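Side-chain contacts in TadZ (Pseudomonas aeruginosa, PDB 4LDA), which probably takes part in pilus assembly, the full-length protein probably binding and hydrolysing ATP, with this piece being its N-terminal CheY-like receiver domain: residues A8-H12 and P13-D17; K58-L61 and V62-A66; Q90-L93 and A94-A98. All blocks are in the same frame, centred on the assembly; numbering follows the deposited sequence.

How the contacts relate
From the N terminus, contact 1 comes first: it turns the end of strand 4-9 into helix 13-22. Contact 2 follows, where the loop after strand 51-55 runs into helix 61-74, and contact 3 lies wholly within helix 89-98. Each closes no more than a helical turn or a short bend, and the three stand in series without nesting or crossing. Contacts 1 and 2 meet where the amide of Gln11 packs on that of Asn60. Contacts 2 and 3 meet between the helices, with Leu61 against Leu91 and Ala94. Contact 1 thus joins a strand to its helix, and contact 2 a loop to helix 61-74, on which helix 89-98 packs through Leu61.

Contact 1: A8-H12 and P13-D17; sequences ALTQH and PGELD
The imidazole of His12 lies over the side chain of Glu15. One ring face receives Glu15 CG in a CH-pi contact, 3.7 Å from the ring centroid and 29° off the normal, and because Glu15 CG is offset toward the rim its nearest ring atom is His12 NE2, at 3.3 Å. A water sits in the ring plane at the edge, 3.0 Å from His12 NE2, and gives a weak hydrogen bond to Glu15 OE2. Tyr106 meets the same ring edge-to-face. The carboxylate of Glu15 is tilted only 26° from the imidazole, although the two side chains cross at about a right angle. What folds the ring back over the helix start is its first torsion (chi1 71°), which places CG between the backbone N and the carbonyl carbon of His12.

From CG onward the Glu15 chain is extended and delivers its carboxylate to the loop. Glu15 OE1 accepts the backbone N-H of Gln11 at 2.8 Å, met nearly along the C-O direction, while OE2 is hydrogen-bonded to Ser55 OG; both oxygens of this buried carboxylate are engaged, which fixes its rotation. The backbone adds a more bent bond, Glu15 N to His12 O at 3.2 Å, with the donor above the carbonyl plane.

Thr10 slides past Glu15 in the opposite direction, its CB 3.5 Å from Glu15 OE1 and its CG2 against Glu15 CB. Thr10 CG2 also reaches Leu16 N, 3.7 Å away. Deeper in, Ala8 CB touches Leu16 CD1 at 3.9 Å, and both side chains rest on Val29 of the neighbouring strand. This is the first strand-to-helix turn of a beta-alpha-beta crossover, at the C-terminal strand ends of the parallel sheet, as in CheY-like receiver domains.

Contact 2: K58-L61 and V62-A66; sequences KSNL and VSQGA. With SO4 (sulfate ion), chain I.
Asn60 O accepts the backbone N-H of Gln64 at 2.9 Å, almost in line with the carbonyl, and Gln64 CG packs against the same oxygen. This is the loop-to-helix entry after strand 51-55 in the CheY-like fold, and the next bond of the helix runs from Gly65 N to Leu61 O, 2.9 Å. The Asn60 side chain crosses that of Gln64, Asn60 ND2 standing 3.4 Å from Gln64 CG with the two amides 37° apart. With chi1 at 72° the Asn60 amide turns back on its own loop, where OD1 takes Gly57 N and ND2 gives to Ser55 O; this pins its rotation.

Two waters serve backbone N-H groups of the helix start. One accepts from Val62 N at 3.2 Å and donates to Lys58 O, while the other accepts from Ser63 N at 2.9 Å. Lys58 sends NZ to a salt bridge with Asp88. A sulfate, probably from the crystallisation liquor, is held beside the loop: Lys58 N reaches its O4 at 2.8 Å, and Ser59 OG donates to its O3 at 3.2 Å.

Contact 3: Q90-L93 and A94-A98; sequences QLVL and AAMRA
Ala94 opens the second half of this helix by donating its N to Gln90 O at 2.9 Å, and its methyl lies against the same oxygen, CB to Gln90 O being 3.4 Å. Ala95 follows with its N on Leu91 O, a nearly straight bond whose N-H...O angle is 164°. The Ala95 methyl sits by the carbonyls of Leu91 and Val92, and it shares Phe103 of strand 102-104 with the side chains of those two residues.

Met96, present as selenomethionine, bonds through its N to Val92 O at 3.1 Å. Its CG stands beside its own backbone N (chi1 -56°), which brings Met96 CG to 3.0 Å from Val92 O. Further out the chain bends twice and carries selenium away from the first half, so the side-chain contact with Val92 is a loose one, Val92 CG1 to Met96 CG at 4.4 Å. All of this belongs to helix 89-98, the crossover between strands 79-83 and 102-104 in the CheY-like fold. Near its start Asp88 OD1 accepts Leu91 N.

Arg97 continues the i to i+4 pattern, its N reaching Leu93 O at 3.0 Å. The side chain then runs back along the helix: Arg97 CG is 3.3 Å from Leu93 O, and a bend at chi3 swings the guanidinium over, with Leu93 O and Ala94 CA beneath one face, both offset toward the rim. Arg97 NH2 thereby comes alongside Leu93 CB, at 3.8 Å. The amide of Gln90, two turns earlier, approaches the guanidinium edge; Gln90 NE2 and Arg97 NH2 are packed near each other, the two planes 28° apart. The Ala98 methyl touches Val68 of helix 61-74, while Ala98 N bonds to Ala94 O.

Contact 1: A8-H12 and P13-D17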
ATOM      1  N   ALA A   8      -5.372  -3.282   0.475  1.00 51.58           N
ATOM      2  CA  ALA A   8      -4.246  -4.028   1.012  1.00 50.89           C
ATOM      3  C   ALA A   8      -4.078  -5.406   0.380  1.00 57.20           C
ATOM      4  O   ALA A   8      -4.996  -6.228   0.388  1.00 57.67           O
ATOM      5  CB  ALA A   8      -4.408  -4.194   2.508  1.00 50.69           C
ATOM      6  N   LEU A   9      -2.868  -5.646  -0.147  1.00 55.50           N
ATOM      7  CA  LEU A   9      -2.390  -6.921  -0.661  1.00 56.93           C
ATOM      8  C   LEU A   9      -1.460  -7.461   0.392  1.00 60.54           C
ATOM      9  O   LEU A   9      -0.306  -7.049   0.461  1.00 59.84           O
ATOM     10  CB  LEU A   9      -1.711  -6.775  -2.032  1.00 58.46           C
ATOM     11  CG  LEU A   9      -2.527  -6.239  -3.166  1.00 64.23           C
ATOM     12  CD1 LEU A   9      -1.622  -5.790  -4.297  1.00 64.76           C
ATOM     13  CD2 LEU A   9      -3.514  -7.294  -3.636  1.00 68.99           C
ATOM     14  N   THR A  10      -2.001  -8.247   1.314  1.00 57.97           N
ATOM     15  CA  THR A  10      -1.268  -8.792   2.452  1.00 57.51           C
ATOM     16  C   THR A  10      -0.886 -10.223   2.166  1.00 64.34           C
ATOM     17  O   THR A  10      -1.578 -10.894   1.382  1.00 66.17           O
ATOM     18  CB  THR A  10      -2.124  -8.673   3.723  1.00 60.54           C
ATOM     19  OG1 THR A  10      -3.399  -9.297   3.501  1.00 66.22           O
ATOM     20  CG2 THR A  10      -2.326  -7.222   4.150  1.00 52.29           C
ATOM     21  N   GLN A  11       0.210 -10.707   2.781  1.00 60.65           N
ATOM     22  CA  GLN A  11       0.576 -12.094   2.528  1.00 63.00           C
ATOM     23  C   GLN A  11       0.212 -12.984   3.761  1.00 70.34           C
ATOM     24  O   GLN A  11       0.330 -14.210   3.668  1.00 72.21           O
ATOM     25  CB  GLN A  11       2.030 -12.287   2.068  1.00 64.42           C
ATOM     26  CG  GLN A  11       3.141 -11.673   2.869  1.00 71.24           C
ATOM     27  CD  GLN A  11       4.433 -11.670   2.060  1.00 81.38           C
ATOM     28  OE1 GLN A  11       4.611 -12.421   1.084  1.00 71.14           O
ATOM     29  NE2 GLN A  11       5.383 -10.832   2.467  1.00 75.66           N
ATOM     30  N   HIS A  12      -0.363 -12.392   4.836  1.00 66.90           N
ATOM     31  CA  HIS A  12      -0.918 -13.140   5.968  1.00 67.54           C
ATOM     32  C   HIS A  12      -1.959 -12.244   6.711  1.00 66.84           C
ATOM     33  O   HIS A  12      -1.871 -11.017   6.645  1.00 63.02           O
ATOM     34  CB  HIS A  12       0.151 -13.721   6.914  1.00 69.80           C
ATOM     35  CG  HIS A  12       0.885 -12.733   7.738  1.00 72.40           C
ATOM     36  ND1 HIS A  12       0.453 -12.407   9.009  1.00 74.12           N
ATOM     37  CD2 HIS A  12       2.047 -12.088   7.483  1.00 73.43           C
ATOM     38  CE1 HIS A  12       1.342 -11.547   9.474  1.00 72.43           C
ATOM     39  NE2 HIS A  12       2.325 -11.331   8.592  1.00 72.29           N
ATOM     40  N   PRO A  13      -2.993 -12.862   7.351  1.00 64.68           N
ATOM     41  CA  PRO A  13      -4.088 -12.073   7.973  1.00 63.52           C
ATOM     42  C   PRO A  13      -3.668 -11.092   9.077  1.00 67.14           C
ATOM     43  O   PRO A  13      -4.363 -10.085   9.276  1.00 65.51           O
ATOM     44  CB  PRO A  13      -4.995 -13.147   8.592  1.00 66.37           C
ATOM     45  CG  PRO A  13      -4.707 -14.368   7.832  1.00 71.66           C
ATOM     46  CD  PRO A  13      -3.268 -14.312   7.456  1.00 67.28           C
ATOM     47  N   GLY A  14      -2.576 -11.400   9.792  1.00 64.04           N
ATOM     48  CA  GLY A  14      -2.056 -10.546  10.853  1.00 61.80           C
ATOM     49  C   GLY A  14      -1.726  -9.152  10.359  1.00 62.00           C
ATOM     50  O   GLY A  14      -1.883  -8.177  11.096  1.00 62.52           O
ATOM     51  N   GLU A  15      -1.281  -9.046   9.101  1.00 55.80           N
ATOM     52  CA  GLU A  15      -0.961  -7.772   8.453  1.00 53.48           C
ATOM     53  C   GLU A  15      -2.220  -6.957   8.211  1.00 57.94           C
ATOM     54  O   GLU A  15      -2.216  -5.763   8.467  1.00 58.69           O
ATOM     55  CB  GLU A  15      -0.228  -7.985   7.126  1.00 54.54           C
ATOM     56  CG  GLU A  15       1.183  -8.518   7.239  1.00 64.28           C
ATOM     57  CD  GLU A  15       1.826  -8.825   5.898  1.00 81.51           C
ATOM     58  OE1 GLU A  15       1.093  -9.209   4.959  1.00 70.11           O
ATOM     59  OE2 GLU A  15       3.067  -8.711   5.793  1.00 78.71           O
ATOM     60  N   LEU A  16      -3.290  -7.594   7.708  1.00 55.80           N
ATOM     61  CA  LEU A  16      -4.552  -6.929   7.424  1.00 55.20           C
ATOM     62  C   LEU A  16      -5.170  -6.369   8.712  1.00 61.30           C
ATOM     63  O   LEU A  16      -5.635  -5.227   8.701  1.00 62.35           O
ATOM     64  CB  LEU A  16      -5.522  -7.877   6.727  1.00 55.74           C
ATOM     65  CG  LEU A  16      -6.817  -7.228   6.230  1.00 59.88           C
ATOM     66  CD1 LEU A  16      -6.548  -6.219   5.096  1.00 59.29           C
ATOM     67  CD2 LEU A  16      -7.828  -8.274   5.839  1.00 59.98           C
ATOM     68  N   ASP A  17      -5.142  -7.144   9.813  1.00 57.50           N
ATOM     69  CA  ASP A  17      -5.654  -6.714  11.112  1.00 57.25           C
ATOM     70  C   ASP A  17      -4.876  -5.508  11.627  1.00 59.24           C
ATOM     71  O   ASP A  17      -5.494  -4.556  12.087  1.00 58.79           O
ATOM     72  CB  ASP A  17      -5.602  -7.858  12.139  1.00 61.34           C
ATOM     73  CG  ASP A  17      -6.581  -8.980  11.868  1.00 86.03           C
ATOM     74  OD1 ASP A  17      -7.664  -8.703  11.302  1.00 88.89           O
ATOM     75  OD2 ASP A  17      -6.297 -10.130  12.276  1.00 98.90           O
TER
HETATM   76  O   HOH W   1       5.086 -10.279   7.958  1.00 58.12           O

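Contact 2: K58-L61 and V62-A66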
ATOM      1  N   LYS A  58      11.098 -11.922  -0.143  1.00 72.50           N
ATOM      2  CA  LYS A  58      12.002 -12.466  -1.165  1.00 75.24           C
ATOM      3  C   LYS A  58      11.291 -13.447  -2.101  1.00 82.71           C
ATOM      4  O   LYS A  58      11.597 -13.446  -3.299  1.00 85.17           O
ATOM      5  CB  LYS A  58      13.255 -13.132  -0.558  1.00 79.14           C
ATOM      6  CG  LYS A  58      14.267 -12.073  -0.063  1.00102.53           C
ATOM      7  CD  LYS A  58      15.753 -12.511  -0.013  1.00116.03           C
ATOM      8  CE  LYS A  58      16.723 -11.623  -0.814  1.00119.10           C
ATOM      9  NZ  LYS A  58      16.758 -10.193  -0.374  1.00113.98           N
ATOM     10  N   SER A  59      10.311 -14.213  -1.591  1.00 78.90           N
ATOM     11  CA  SER A  59       9.579 -15.208  -2.372  1.00 81.01           C
ATOM     12  C   SER A  59       8.593 -14.592  -3.392  1.00 85.50           C
ATOM     13  O   SER A  59       8.415 -15.181  -4.464  1.00 87.95           O
ATOM     14  CB  SER A  59       8.802 -16.137  -1.445  1.00 85.40           C
ATOM     15  OG  SER A  59       7.840 -15.433  -0.675  1.00 97.09           O
ATOM     16  N   ASN A  60       7.933 -13.446  -3.067  1.00 78.91           N
ATOM     17  CA  ASN A  60       6.937 -12.866  -3.976  1.00 77.90           C
ATOM     18  C   ASN A  60       7.417 -11.577  -4.690  1.00 80.63           C
ATOM     19  O   ASN A  60       6.668 -11.032  -5.506  1.00 80.33           O
ATOM     20  CB  ASN A  60       5.645 -12.553  -3.199  1.00 75.68           C
ATOM     21  CG  ASN A  60       5.678 -11.387  -2.228  1.00 83.43           C
ATOM     22  OD1 ASN A  60       6.704 -10.742  -1.993  1.00 77.14           O
ATOM     23  ND2 ASN A  60       4.520 -11.055  -1.676  1.00 66.52           N
ATOM     24  N   LEU A  61       8.646 -11.107  -4.395  1.00 76.26           N
ATOM     25  CA  LEU A  61       9.209  -9.851  -4.899  1.00 75.17           C
ATOM     26  C   LEU A  61       9.152  -9.700  -6.432  1.00 81.10           C
ATOM     27  O   LEU A  61       8.867  -8.600  -6.886  1.00 78.46           O
ATOM     28  CB  LEU A  61      10.662  -9.694  -4.457  1.00 75.26           C
ATOM     29  CG  LEU A  61      11.309  -8.314  -4.630  1.00 78.44           C
ATOM     30  CD1 LEU A  61      10.509  -7.228  -3.941  1.00 75.50           C
ATOM     31  CD2 LEU A  61      12.710  -8.322  -4.083  1.00 81.91           C
ATOM     32  N   VAL A  62       9.433 -10.760  -7.213  1.00 82.14           N
ATOM     33  CA  VAL A  62       9.471 -10.681  -8.679  1.00 85.24           C
ATOM     34  C   VAL A  62       8.045 -10.411  -9.242  1.00 89.14           C
ATOM     35  O   VAL A  62       7.879  -9.433  -9.980  1.00 88.97           O
ATOM     36  CB  VAL A  62      10.115 -11.953  -9.300  1.00 92.87           C
ATOM     37  CG1 VAL A  62      10.010 -11.953 -10.821  1.00 96.10           C
ATOM     38  CG2 VAL A  62      11.577 -12.077  -8.877  1.00 93.18           C
ATOM     39  N   SER A  63       7.037 -11.238  -8.876  1.00 85.48           N
ATOM     40  CA  SER A  63       5.660 -11.086  -9.363  1.00 85.28           C
ATOM     41  C   SER A  63       4.962  -9.839  -8.776  1.00 86.56           C
ATOM     42  O   SER A  63       4.263  -9.148  -9.519  1.00 87.33           O
ATOM     43  CB  SER A  63       4.830 -12.331  -9.052  1.00 89.83           C
ATOM     44  OG  SER A  63       4.775 -12.637  -7.667  1.00 98.42           O
ATOM     45  N   GLN A  64       5.149  -9.547  -7.469  1.00 79.07           N
ATOM     46  CA  GLN A  64       4.512  -8.394  -6.829  1.00 74.97           C
ATOM     47  C   GLN A  64       5.159  -7.081  -7.278  1.00 76.40           C
ATOM     48  O   GLN A  64       4.454  -6.083  -7.400  1.00 74.82           O
ATOM     49  CB  GLN A  64       4.547  -8.496  -5.295  1.00 73.87           C
ATOM     50  CG  GLN A  64       3.715  -9.617  -4.687  1.00 74.94           C
ATOM     51  CD  GLN A  64       2.241  -9.431  -4.876  1.00 94.28           C
ATOM     52  OE1 GLN A  64       1.691  -9.735  -5.944  1.00 93.28           O
ATOM     53  NE2 GLN A  64       1.561  -8.980  -3.812  1.00 85.51           N
ATOM     54  N   GLY A  65       6.471  -7.100  -7.536  1.00 72.80           N
ATOM     55  CA  GLY A  65       7.227  -5.948  -8.024  1.00 72.57           C
ATOM     56  C   GLY A  65       6.727  -5.522  -9.384  1.00 78.26           C
ATOM     57  O   GLY A  65       6.519  -4.327  -9.629  1.00 77.38           O
ATOM     58  N   ALA A  66       6.459  -6.523 -10.253  1.00 77.25           N
ATOM     59  CA  ALA A  66       5.899  -6.339 -11.596  1.00 79.49           C
ATOM     60  C   ALA A  66       4.493  -5.737 -11.521  1.00 81.28           C
ATOM     61  O   ALA A  66       4.140  -4.908 -12.359  1.00 82.48           O
ATOM     62  CB  ALA A  66       5.860  -7.665 -12.330  1.00 82.97           C
TER
HETATM   63  S   SO4 I 201      10.212 -14.010   2.620  1.00109.86           S
HETATM   64  O1  SO4 I 201       9.890 -14.166   4.043  1.00110.01           O
HETATM   65  O2  SO4 I 201      10.935 -15.180   2.135  1.00109.47           O
HETATM   66  O3  SO4 I 201       8.975 -13.837   1.830  1.00109.19           O
HETATM   67  O4  SO4 I 201      11.073 -12.826   2.481  1.00112.80           O
HETATM   68  O   HOH W   2      10.789 -13.356  -5.884  1.00 83.14           O
HETATM   69  O   HOH W   3       7.545 -13.733  -7.516  1.00 76.99           O

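Contact 3: Q90-L93 and A94-A98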
ATOM      1  N   GLN A  90      18.252  -4.367  -0.007  1.00 61.18           N
ATOM      2  CA  GLN A  90      17.963  -4.714  -1.395  1.00 62.96           C
ATOM      3  C   GLN A  90      16.456  -4.802  -1.632  1.00 65.59           C
ATOM      4  O   GLN A  90      16.026  -4.411  -2.711  1.00 67.52           O
ATOM      5  CB  GLN A  90      18.652  -6.015  -1.809  1.00 66.84           C
ATOM      6  CG  GLN A  90      20.161  -5.864  -1.999  1.00 88.20           C
ATOM      7  CD  GLN A  90      20.539  -4.763  -2.975  1.00109.29           C
ATOM      8  OE1 GLN A  90      21.222  -3.800  -2.610  1.00105.04           O
ATOM      9  NE2 GLN A  90      20.033  -4.830  -4.207  1.00101.36           N
ATOM     10  N   LEU A  91      15.659  -5.245  -0.616  1.00 59.11           N
ATOM     11  CA  LEU A  91      14.198  -5.327  -0.689  1.00 56.13           C
ATOM     12  C   LEU A  91      13.604  -3.941  -0.748  1.00 58.46           C
ATOM     13  O   LEU A  91      12.799  -3.689  -1.641  1.00 59.53           O
ATOM     14  CB  LEU A  91      13.635  -6.097   0.504  1.00 54.59           C
ATOM     15  CG  LEU A  91      12.110  -6.343   0.584  1.00 56.48           C
ATOM     16  CD1 LEU A  91      11.608  -7.178  -0.579  1.00 57.03           C
ATOM     17  CD2 LEU A  91      11.771  -7.043   1.853  1.00 55.91           C
ATOM     18  N   VAL A  92      14.014  -3.037   0.190  1.00 53.12           N
ATOM     19  CA  VAL A  92      13.608  -1.621   0.274  1.00 51.82           C
ATOM     20  C   VAL A  92      13.902  -0.949  -1.065  1.00 59.10           C
ATOM     21  O   VAL A  92      13.014  -0.303  -1.618  1.00 58.98           O
ATOM     22  CB  VAL A  92      14.297  -0.876   1.464  1.00 54.17           C
ATOM     23  CG1 VAL A  92      13.970   0.622   1.473  1.00 53.08           C
ATOM     24  CG2 VAL A  92      13.920  -1.514   2.804  1.00 52.00           C
ATOM     25  N   LEU A  93      15.118  -1.174  -1.618  1.00 58.32           N
ATOM     26  CA  LEU A  93      15.559  -0.658  -2.913  1.00 59.46           C
ATOM     27  C   LEU A  93      14.727  -1.185  -4.086  1.00 65.49           C
ATOM     28  O   LEU A  93      14.353  -0.393  -4.944  1.00 66.51           O
ATOM     29  CB  LEU A  93      17.016  -1.005  -3.155  1.00 61.03           C
ATOM     30  CG  LEU A  93      18.025  -0.064  -2.548  1.00 64.75           C
ATOM     31  CD1 LEU A  93      19.421  -0.682  -2.600  1.00 66.72           C
ATOM     32  CD2 LEU A  93      17.971   1.314  -3.217  1.00 65.24           C
ATOM     33  N   ALA A  94      14.429  -2.489  -4.129  1.00 63.77           N
ATOM     34  CA  ALA A  94      13.616  -3.088  -5.196  1.00 64.89           C
ATOM     35  C   ALA A  94      12.212  -2.485  -5.209  1.00 67.56           C
ATOM     36  O   ALA A  94      11.735  -2.114  -6.282  1.00 67.98           O
ATOM     37  CB  ALA A  94      13.546  -4.599  -5.027  1.00 65.88           C
ATOM     38  N   ALA A  95      11.590  -2.327  -4.010  1.00 62.92           N
ATOM     39  CA  ALA A  95      10.248  -1.760  -3.808  1.00 61.52           C
ATOM     40  C   ALA A  95      10.178  -0.329  -4.323  1.00 67.54           C
ATOM     41  O   ALA A  95       9.257  -0.004  -5.073  1.00 67.82           O
ATOM     42  CB  ALA A  95       9.869  -1.805  -2.336  1.00 59.69           C
HETATM   43  N   MSE A  96      11.188   0.499  -3.978  1.00 66.02           N
HETATM   44  CA  MSE A  96      11.306   1.894  -4.417  1.00 67.17           C
HETATM   45  C   MSE A  96      11.454   1.967  -5.940  1.00 72.22           C
HETATM   46  O   MSE A  96      10.792   2.799  -6.562  1.00 73.31           O
HETATM   47  CB  MSE A  96      12.469   2.617  -3.733  1.00 70.28           C
HETATM   48  CG  MSE A  96      12.406   2.589  -2.176  1.00 76.81           C
HETATM   49 SE   MSE A  96      10.802   3.273  -1.220  0.75 85.37          SE
HETATM   50  CE  MSE A  96      11.144   5.202  -1.434  1.00 83.12           C
ATOM     51  N   ARG A  97      12.290   1.090  -6.537  1.00 68.37           N
ATOM     52  CA  ARG A  97      12.492   1.026  -7.980  1.00 70.71           C
ATOM     53  C   ARG A  97      11.203   0.620  -8.707  1.00 74.38           C
ATOM     54  O   ARG A  97      10.937   1.157  -9.781  1.00 76.67           O
ATOM     55  CB  ARG A  97      13.613   0.052  -8.344  1.00 75.69           C
ATOM     56  CG  ARG A  97      15.031   0.533  -8.046  1.00 90.62           C
ATOM     57  CD  ARG A  97      16.108  -0.447  -8.580  1.00104.78           C
ATOM     58  NE  ARG A  97      16.854  -1.209  -7.548  1.00109.85           N
ATOM     59  CZ  ARG A  97      16.678  -2.506  -7.266  1.00116.16           C
ATOM     60  NH1 ARG A  97      15.801  -3.233  -7.952  1.00101.28           N
ATOM     61  NH2 ARG A  97      17.393  -3.087  -6.307  1.00 95.15           N
ATOM     62  N   ALA A  98      10.404  -0.318  -8.125  1.00 68.69           N
ATOM     63  CA  ALA A  98       9.118  -0.790  -8.671  1.00 68.30           C
ATOM     64  C   ALA A  98       8.090   0.354  -8.743  1.00 72.38           C
ATOM     65  O   ALA A  98       7.233   0.338  -9.625  1.00 71.98           O
ATOM     66  CB  ALA A  98       8.573  -1.931  -7.830  1.00 67.61           C
TER